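Side-chain contacts in beta-1,4-mannanase (Aplysia kurodai, PDB 3VUP), which probably hydrolyses the beta-1,4-mannosidic bonds of mannan in the digestive fluid of the sea hare, using a TIM-barrel catalytic domain: residues 30-34 / 35-39; 272-275 / 276-279; 303-306 / 307-311. One frame throughout, in Å; residues are numbered along the deposited sequence.

Interaction 1: 30-34 / 35-39; sequences YDFGD and GQWQR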
loop_
_atom_site.group_PDB
_atom_site.type_symbol
_atom_site.label_atom_id
_atom_site.label_comp_id
_atom_site.label_asym_id
_atom_site.label_seq_id
_atom_site.Cartn_x
_atom_site.Cartn_y
_atom_site.Cartn_z
ATOM N N TYR A 30 2.580 -11.052 -12.384
ATOM C CA TYR A 30 3.447 -11.455 -13.486
ATOM C C TYR A 30 4.025 -10.241 -14.203
ATOM O O TYR A 30 4.240 -10.279 -15.415
ATOM C CB TYR A 30 2.646 -12.285 -14.496
ATOM C CG TYR A 30 2.725 -13.750 -14.235
ATOM C CD1 TYR A 30 2.084 -14.309 -13.149
ATOM C CD2 TYR A 30 3.456 -14.580 -15.074
ATOM C CE1 TYR A 30 2.173 -15.660 -12.896
ATOM C CE2 TYR A 30 3.555 -15.919 -14.835
ATOM C CZ TYR A 30 2.908 -16.462 -13.748
ATOM O OH TYR A 30 3.028 -17.811 -13.528
ATOM N N ASP A 31 4.274 -9.166 -13.461
ATOM C CA ASP A 31 4.726 -7.909 -14.049
ATOM C C ASP A 31 6.218 -7.639 -13.864
ATOM O O ASP A 31 6.792 -6.853 -14.605
ATOM C CB ASP A 31 3.958 -6.729 -13.448
ATOM C CG ASP A 31 2.540 -6.599 -13.973
ATOM O OD1 ASP A 31 2.314 -6.850 -15.178
ATOM O OD2 ASP A 31 1.661 -6.185 -13.176
ATOM N N PHE A 32 6.821 -8.266 -12.853
ATOM C CA PHE A 32 8.192 -7.970 -12.447
ATOM C C PHE A 32 9.003 -9.230 -12.260
ATOM O O PHE A 32 8.492 -10.231 -11.773
ATOM C CB PHE A 32 8.198 -7.124 -11.173
ATOM C CG PHE A 32 7.607 -5.777 -11.389
ATOM C CD1 PHE A 32 8.368 -4.767 -11.950
ATOM C CD2 PHE A 32 6.266 -5.543 -11.135
ATOM C CE1 PHE A 32 7.819 -3.540 -12.218
ATOM C CE2 PHE A 32 5.707 -4.311 -11.407
ATOM C CZ PHE A 32 6.489 -3.307 -11.940
ATOM N N GLY A 33 10.274 -9.171 -12.640
ATOM C CA GLY A 33 11.164 -10.305 -12.476
ATOM C C GLY A 33 11.002 -11.304 -13.602
ATOM O O GLY A 33 10.002 -11.287 -14.318
ATOM N N ASP A 34 11.993 -12.174 -13.763
ATOM C CA ASP A 34 11.966 -13.213 -14.788
ATOM C C ASP A 34 11.569 -12.690 -16.176
ATOM O O ASP A 34 10.834 -13.351 -16.922
ATOM C CB ASP A 34 11.076 -14.383 -14.347
ATOM C CG ASP A 34 11.644 -15.132 -13.144
ATOM O OD1 ASP A 34 12.798 -14.855 -12.750
ATOM O OD2 ASP A 34 10.940 -16.013 -12.602
ATOM N N GLY A 35 12.069 -11.502 -16.511
ATOM C CA GLY A 35 11.857 -10.905 -17.820
ATOM C C GLY A 35 10.485 -10.293 -18.041
ATOM O O GLY A 35 10.181 -9.831 -19.138
ATOM N N GLN A 36 9.658 -10.267 -17.003
ATOM C CA GLN A 36 8.256 -9.906 -17.168
ATOM C C GLN A 36 8.011 -8.409 -17.323
ATOM O O GLN A 36 7.040 -7.996 -17.959
ATOM C CB GLN A 36 7.432 -10.469 -16.007
ATOM C CG GLN A 36 7.444 -11.988 -16.002
ATOM C CD GLN A 36 6.844 -12.621 -14.755
ATOM O OE1 GLN A 36 6.126 -13.609 -14.857
ATOM N NE2 GLN A 36 7.151 -12.079 -13.580
ATOM N N TRP A 37 8.877 -7.594 -16.731
ATOM C CA TRP A 37 8.711 -6.148 -16.832
ATOM C C TRP A 37 8.908 -5.664 -18.261
ATOM O O TRP A 37 8.086 -4.913 -18.790
ATOM C CB TRP A 37 9.632 -5.409 -15.860
ATOM C CG TRP A 37 9.821 -3.966 -16.215
ATOM C CD1 TRP A 37 10.936 -3.407 -16.761
ATOM C CD2 TRP A 37 8.866 -2.901 -16.075
ATOM N NE1 TRP A 37 10.745 -2.067 -16.969
ATOM C CE2 TRP A 37 9.484 -1.726 -16.552
ATOM C CE3 TRP A 37 7.556 -2.824 -15.589
ATOM C CZ2 TRP A 37 8.841 -0.492 -16.559
ATOM C CZ3 TRP A 37 6.918 -1.590 -15.596
ATOM C CH2 TRP A 37 7.562 -0.445 -16.081
ATOM N N GLN A 38 9.984 -6.102 -18.901
ATOM C CA GLN A 38 10.210 -5.665 -20.271
ATOM C C GLN A 38 9.090 -6.148 -21.200
ATOM O O GLN A 38 8.759 -5.472 -22.173
ATOM C CB GLN A 38 11.593 -6.087 -20.773
ATOM C CG GLN A 38 12.752 -5.372 -20.081
ATOM C CD GLN A 38 12.742 -3.860 -20.273
ATOM O OE1 GLN A 38 12.199 -3.341 -21.253
ATOM N NE2 GLN A 38 13.355 -3.146 -19.335
ATOM N N ARG A 39 8.493 -7.298 -20.885
ATOM C CA ARG A 39 7.380 -7.803 -21.678
ATOM C C ARG A 39 6.108 -6.978 -21.497
ATOM O O ARG A 39 5.323 -6.828 -22.437
ATOM C CB ARG A 39 7.114 -9.277 -21.371
ATOM C CG ARG A 39 8.159 -10.212 -21.960
ATOM C CD ARG A 39 7.745 -11.670 -21.838
ATOM N NE ARG A 39 7.871 -12.164 -20.472
ATOM C CZ ARG A 39 8.972 -12.724 -19.982
ATOM N NH1 ARG A 39 10.045 -12.862 -20.749
ATOM N NH2 ARG A 39 9.000 -13.148 -18.727
#

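Interaction 2: 272-275 / 276-279; sequences EVAP and FTHQ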
loop_
_atom_site.group_PDB
_atom_site.type_symbol
_atom_site.label_atom_id
_atom_site.label_comp_id
_atom_site.label_asym_id
_atom_site.label_seq_id
_atom_site.Cartn_x
_atom_site.Cartn_y
_atom_site.Cartn_z
ATOM N N GLU A 272 -20.282 2.761 9.213
ATOM C CA GLU A 272 -20.260 3.781 10.255
ATOM C C GLU A 272 -18.895 4.421 10.479
ATOM O O GLU A 272 -18.780 5.417 11.191
ATOM C CB GLU A 272 -20.782 3.211 11.572
ATOM C CG GLU A 272 -22.159 2.579 11.483
ATOM C CD GLU A 272 -22.625 2.031 12.818
ATOM O OE1 GLU A 272 -21.864 2.142 13.801
ATOM O OE2 GLU A 272 -23.749 1.490 12.887
ATOM N N VAL A 273 -17.863 3.850 9.869
ATOM C CA VAL A 273 -16.496 4.296 10.096
ATOM C C VAL A 273 -15.901 4.851 8.788
ATOM O O VAL A 273 -14.729 5.215 8.728
ATOM C CB VAL A 273 -15.664 3.120 10.684
ATOM C CG1 VAL A 273 -14.284 3.558 11.150
ATOM C CG2 VAL A 273 -16.414 2.518 11.860
ATOM N N ALA A 274 -16.728 4.964 7.751
ATOM C CA ALA A 274 -16.212 5.231 6.408
ATOM C C ALA A 274 -15.477 6.562 6.279
ATOM O O ALA A 274 -15.990 7.601 6.679
ATOM C CB ALA A 274 -17.334 5.169 5.389
ATOM N N PRO A 275 -14.286 6.539 5.671
ATOM C CA PRO A 275 -13.588 7.801 5.420
ATOM C C PRO A 275 -14.421 8.796 4.607
ATOM O O PRO A 275 -14.287 9.998 4.820
ATOM C CB PRO A 275 -12.333 7.349 4.672
ATOM C CG PRO A 275 -12.028 6.009 5.307
ATOM C CD PRO A 275 -13.402 5.377 5.479
ATOM N N PHE A 276 -15.298 8.299 3.737
ATOM C CA PHE A 276 -16.116 9.151 2.874
ATOM C C PHE A 276 -17.303 9.812 3.558
ATOM O O PHE A 276 -18.019 10.580 2.931
ATOM C CB PHE A 276 -16.521 8.387 1.611
ATOM C CG PHE A 276 -15.417 8.303 0.620
ATOM C CD1 PHE A 276 -15.140 9.391 -0.195
ATOM C CD2 PHE A 276 -14.615 7.184 0.526
ATOM C CE1 PHE A 276 -14.094 9.364 -1.097
ATOM C CE2 PHE A 276 -13.573 7.140 -0.381
ATOM C CZ PHE A 276 -13.312 8.228 -1.188
ATOM N N THR A 277 -17.497 9.536 4.846
ATOM C CA THR A 277 -18.493 10.255 5.640
ATOM C C THR A 277 -17.869 10.859 6.897
ATOM O O THR A 277 -18.575 11.332 7.786
ATOM C CB THR A 277 -19.670 9.359 6.034
ATOM O OG1 THR A 277 -19.166 8.217 6.733
ATOM C CG2 THR A 277 -20.456 8.918 4.802
ATOM N N HIS A 278 -16.541 10.858 6.945
ATOM C CA HIS A 278 -15.792 11.401 8.066
ATOM C C HIS A 278 -14.647 12.281 7.583
ATOM O O HIS A 278 -14.538 12.593 6.391
ATOM C CB HIS A 278 -15.328 10.259 8.972
ATOM C CG HIS A 278 -16.472 9.559 9.625
ATOM N ND1 HIS A 278 -17.128 8.496 9.042
ATOM C CD2 HIS A 278 -17.148 9.840 10.765
ATOM C CE1 HIS A 278 -18.133 8.127 9.816
ATOM N NE2 HIS A 278 -18.165 8.926 10.869
ATOM N N GLN A 279 -13.826 12.730 8.515
ATOM C CA GLN A 279 -12.660 13.505 8.144
ATOM C C GLN A 279 -11.443 12.894 8.821
ATOM O O GLN A 279 -11.575 12.119 9.777
ATOM C CB GLN A 279 -12.835 14.985 8.469
ATOM C CG GLN A 279 -13.026 15.279 9.941
ATOM C CD GLN A 279 -13.271 16.768 10.220
ATOM O OE1 GLN A 279 -12.624 17.642 9.635
ATOM N NE2 GLN A 279 -14.202 17.054 11.119
#

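Interaction 3: 303-306 / 307-311; sequences TITQ and MFNYV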
loop_
_atom_site.group_PDB
_atom_site.type_symbol
_atom_site.label_atom_id
_atom_site.label_comp_id
_atom_site.label_asym_id
_atom_site.label_seq_id
_atom_site.Cartn_x
_atom_site.Cartn_y
_atom_site.Cartn_z
ATOM N N THR A 303 -20.284 10.672 -7.309
ATOM C CA THR A 303 -19.535 10.525 -8.553
ATOM C C THR A 303 -18.048 10.426 -8.209
ATOM O O THR A 303 -17.630 10.848 -7.138
ATOM C CB THR A 303 -19.710 11.736 -9.478
ATOM O OG1 THR A 303 -19.122 12.876 -8.847
ATOM C CG2 THR A 303 -21.180 11.995 -9.789
ATOM N N ILE A 304 -17.235 9.907 -9.129
ATOM C CA ILE A 304 -15.803 9.830 -8.865
ATOM C C ILE A 304 -15.203 11.231 -8.615
ATOM O O ILE A 304 -14.300 11.388 -7.800
ATOM C CB ILE A 304 -15.057 9.082 -9.995
ATOM C CG1 ILE A 304 -13.669 8.632 -9.529
ATOM C CG2 ILE A 304 -14.991 9.929 -11.252
ATOM C CD1 ILE A 304 -13.697 7.487 -8.521
ATOM N N THR A 305 -15.726 12.256 -9.282
ATOM C CA THR A 305 -15.234 13.611 -9.044
ATOM C C THR A 305 -15.565 14.058 -7.619
ATOM O O THR A 305 -14.719 14.626 -6.922
ATOM C CB THR A 305 -15.771 14.611 -10.093
ATOM O OG1 THR A 305 -15.264 14.247 -11.383
ATOM C CG2 THR A 305 -15.324 16.029 -9.784
ATOM N N GLN A 306 -16.786 13.783 -7.177
ATOM C CA GLN A 306 -17.150 14.082 -5.801
ATOM C C GLN A 306 -16.241 13.351 -4.825
ATOM O O GLN A 306 -15.905 13.895 -3.767
ATOM C CB GLN A 306 -18.615 13.745 -5.530
ATOM C CG GLN A 306 -19.558 14.769 -6.138
ATOM C CD GLN A 306 -21.002 14.330 -6.089
ATOM O OE1 GLN A 306 -21.310 13.146 -6.199
ATOM N NE2 GLN A 306 -21.898 15.284 -5.922
ATOM N N MET A 307 -15.849 12.125 -5.172
ATOM C CA MET A 307 -15.008 11.333 -4.279
ATOM C C MET A 307 -13.612 11.941 -4.147
ATOM O O MET A 307 -13.116 12.110 -3.037
ATOM C CB MET A 307 -14.952 9.871 -4.734
ATOM C CG MET A 307 -16.315 9.198 -4.702
ATOM S SD MET A 307 -16.294 7.468 -5.177
ATOM C CE MET A 307 -15.793 6.721 -3.631
ATOM N N PHE A 308 -12.977 12.274 -5.268
ATOM C CA PHE A 308 -11.656 12.902 -5.204
ATOM C C PHE A 308 -11.700 14.224 -4.442
ATOM O O PHE A 308 -10.832 14.508 -3.611
ATOM C CB PHE A 308 -11.065 13.107 -6.597
ATOM C CG PHE A 308 -10.291 11.917 -7.110
ATOM C CD1 PHE A 308 -8.949 11.747 -6.789
ATOM C CD2 PHE A 308 -10.902 10.962 -7.904
ATOM C CE1 PHE A 308 -8.235 10.659 -7.263
ATOM C CE2 PHE A 308 -10.194 9.874 -8.379
ATOM C CZ PHE A 308 -8.863 9.719 -8.058
ATOM N N ASN A 309 -12.727 15.033 -4.698
ATOM C CA ASN A 309 -12.888 16.298 -3.977
ATOM C C ASN A 309 -13.118 16.057 -2.494
ATOM O O ASN A 309 -12.571 16.769 -1.654
ATOM C CB ASN A 309 -14.014 17.142 -4.583
ATOM C CG ASN A 309 -13.561 17.908 -5.804
ATOM O OD1 ASN A 309 -13.103 19.034 -5.700
ATOM N ND2 ASN A 309 -13.662 17.288 -6.968
ATOM N N TYR A 310 -13.935 15.058 -2.169
ATOM C CA TYR A 310 -14.222 14.764 -0.772
ATOM C C TYR A 310 -12.925 14.474 -0.021
ATOM O O TYR A 310 -12.674 15.019 1.053
ATOM C CB TYR A 310 -15.202 13.592 -0.623
ATOM C CG TYR A 310 -15.618 13.421 0.812
ATOM C CD1 TYR A 310 -14.800 12.759 1.715
ATOM C CD2 TYR A 310 -16.796 13.982 1.290
ATOM C CE1 TYR A 310 -15.144 12.653 3.041
ATOM C CE2 TYR A 310 -17.159 13.867 2.622
ATOM C CZ TYR A 310 -16.324 13.206 3.494
ATOM O OH TYR A 310 -16.690 13.106 4.814
ATOM N N VAL A 311 -12.098 13.601 -0.580
ATOM C CA VAL A 311 -10.862 13.237 0.092
ATOM C C VAL A 311 -9.990 14.477 0.297
ATOM O O VAL A 311 -9.490 14.727 1.397
ATOM C CB VAL A 311 -10.089 12.148 -0.685
ATOM C CG1 VAL A 311 -8.779 11.853 -0.008
ATOM C CG2 VAL A 311 -10.915 10.876 -0.803
#

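Interaction 1: 30-34 / 35-39
With CG set beside its backbone N (chi1 -64°) and the chain extended beyond it, Q36 carries its carboxamide back over the turn that precedes its helix, while W37, whose CG lies opposite its N (chi1 162°), turns its indole toward F32. NE2 of Q36 makes two weak bonds, to F32 O at 2.9 Å and to G33 O at 3.0 Å; its main polar partner is T69 OG1. G33 O is used again by the backbone, Q36 N meeting it at 2.9 Å, which closes a type I' turn. D34 and G35, its central pair, both have positive phi, a region glycine enters easily, as at G33. The rings of F32 and W37 lie side by side, planes 10° apart but slid so that they scarcely overlap; F32 CE1 and W37 CE3 come closest, 3.5 Å apart. F32 also packs on M88, M92 and L95 of helix 88-101, and W37 NE1 bonds D94 there. In one of its two conformers R39 bends back at chi3 and NH2 reaches D34 O (2.6 Å). Weak amide bonds thus supplement the turn's backbone bond, while F32 and the benzo ring of W37 make an apolar contact against helix 88-101.

Interaction 2: 272-275 / 276-279
A274 O is gripped by two N-H groups further round the same turn: H278 ND1 at 2.8 Å and T277 N at 3.1 Å, which reach it from opposite faces of its carbonyl plane. The imidazole bond is nearly straight, 163° at the hydrogen, and the oxygen lies in the plane of the ring at its edge. H278 places ND1 there because its CG stands beside the backbone N (chi1 -66°), folding the ring back over the chain. One residue on, H278 N donates to P275 O at 3.2 Å, so two successive carbonyls receive backbone N-H groups three residues later. These bonds mark a short 3-10 turn in the loop between strands 259-262 and 289-293. P275 suits the start of this tight turn: its ring fixes phi near the value required, and it has no N-H to satisfy. The buried F276 stacks on W270, meets F294 edge-to-face and touches M307 and V311 of helix 304-313. The H278 ring has its own edge-to-face partner in F234, and E272 O lies 3.1 Å from its CE1. The bond to A274 O would favour a proton on ND1 and probably restrains rotation of the ring, while the neighbouring carbonyl of E272 would tend to stabilise any positive charge.

Interaction 3: 303-306 / 307-311
I304 lies alongside F308, one turn further on, its CG1 meeting the edge of the phenyl ring in the ring plane, 3.9 Å from CE2. A chi1 of -163° puts CG1 opposite the backbone N and sends the branch along the helix toward F308, which packs on A319 and S321 of strand 318-322. M307 adds its sulfur, SD being 4.2 Å from I304 CD1. On another side of the helix, N309 turns its amide back along the axis: ND2 gives T305 O an almost straight bond of 2.9 Å (175° at the hydrogen), with the oxygen in the amide plane. N309 N reaches the same oxygen at 3.0 Å from the opposite face of its carbonyl plane, so one acceptor serves both main chain and side chain. ND2 also bonds N337 of helix 324-338, linking the two helices. At the start, T303 OG1 accepts from Q306 N at 3.0 Å, and Q306 OE1 in return accepts from T303 N at 2.9 Å. Hydroxyl and amide oxygens suit N-H groups lacking a helical acceptor. This reciprocal pair is a capping box, opening the helix of the beta-alpha-beta unit 289-293, 304-313, 318-322 in the TIM barrel.

In the fold
All three interactions are local and lie about 20 Å from the chain's centre, partly buried, in the shell round the barrel. Interaction 1 leads into helix 36-53, whereas interactions 2 and 3 lie close together, centres 13 Å apart. These two meet directly: Y310 OH is 2.7 Å from H278 O, a probable hydrogen bond, and P275 O packs on the Y310 ring. Interaction 1 stands about 34 Å from interaction 3, centre to centre, and on the other side of the chain's centre from interaction 2. Interaction 1 is a turn before a helix, with weak amide bonds and a ring contact; interaction 2 joins an imidazole to a carbonyl in a 3-10 turn; interaction 3 is a regular helix with a capped start.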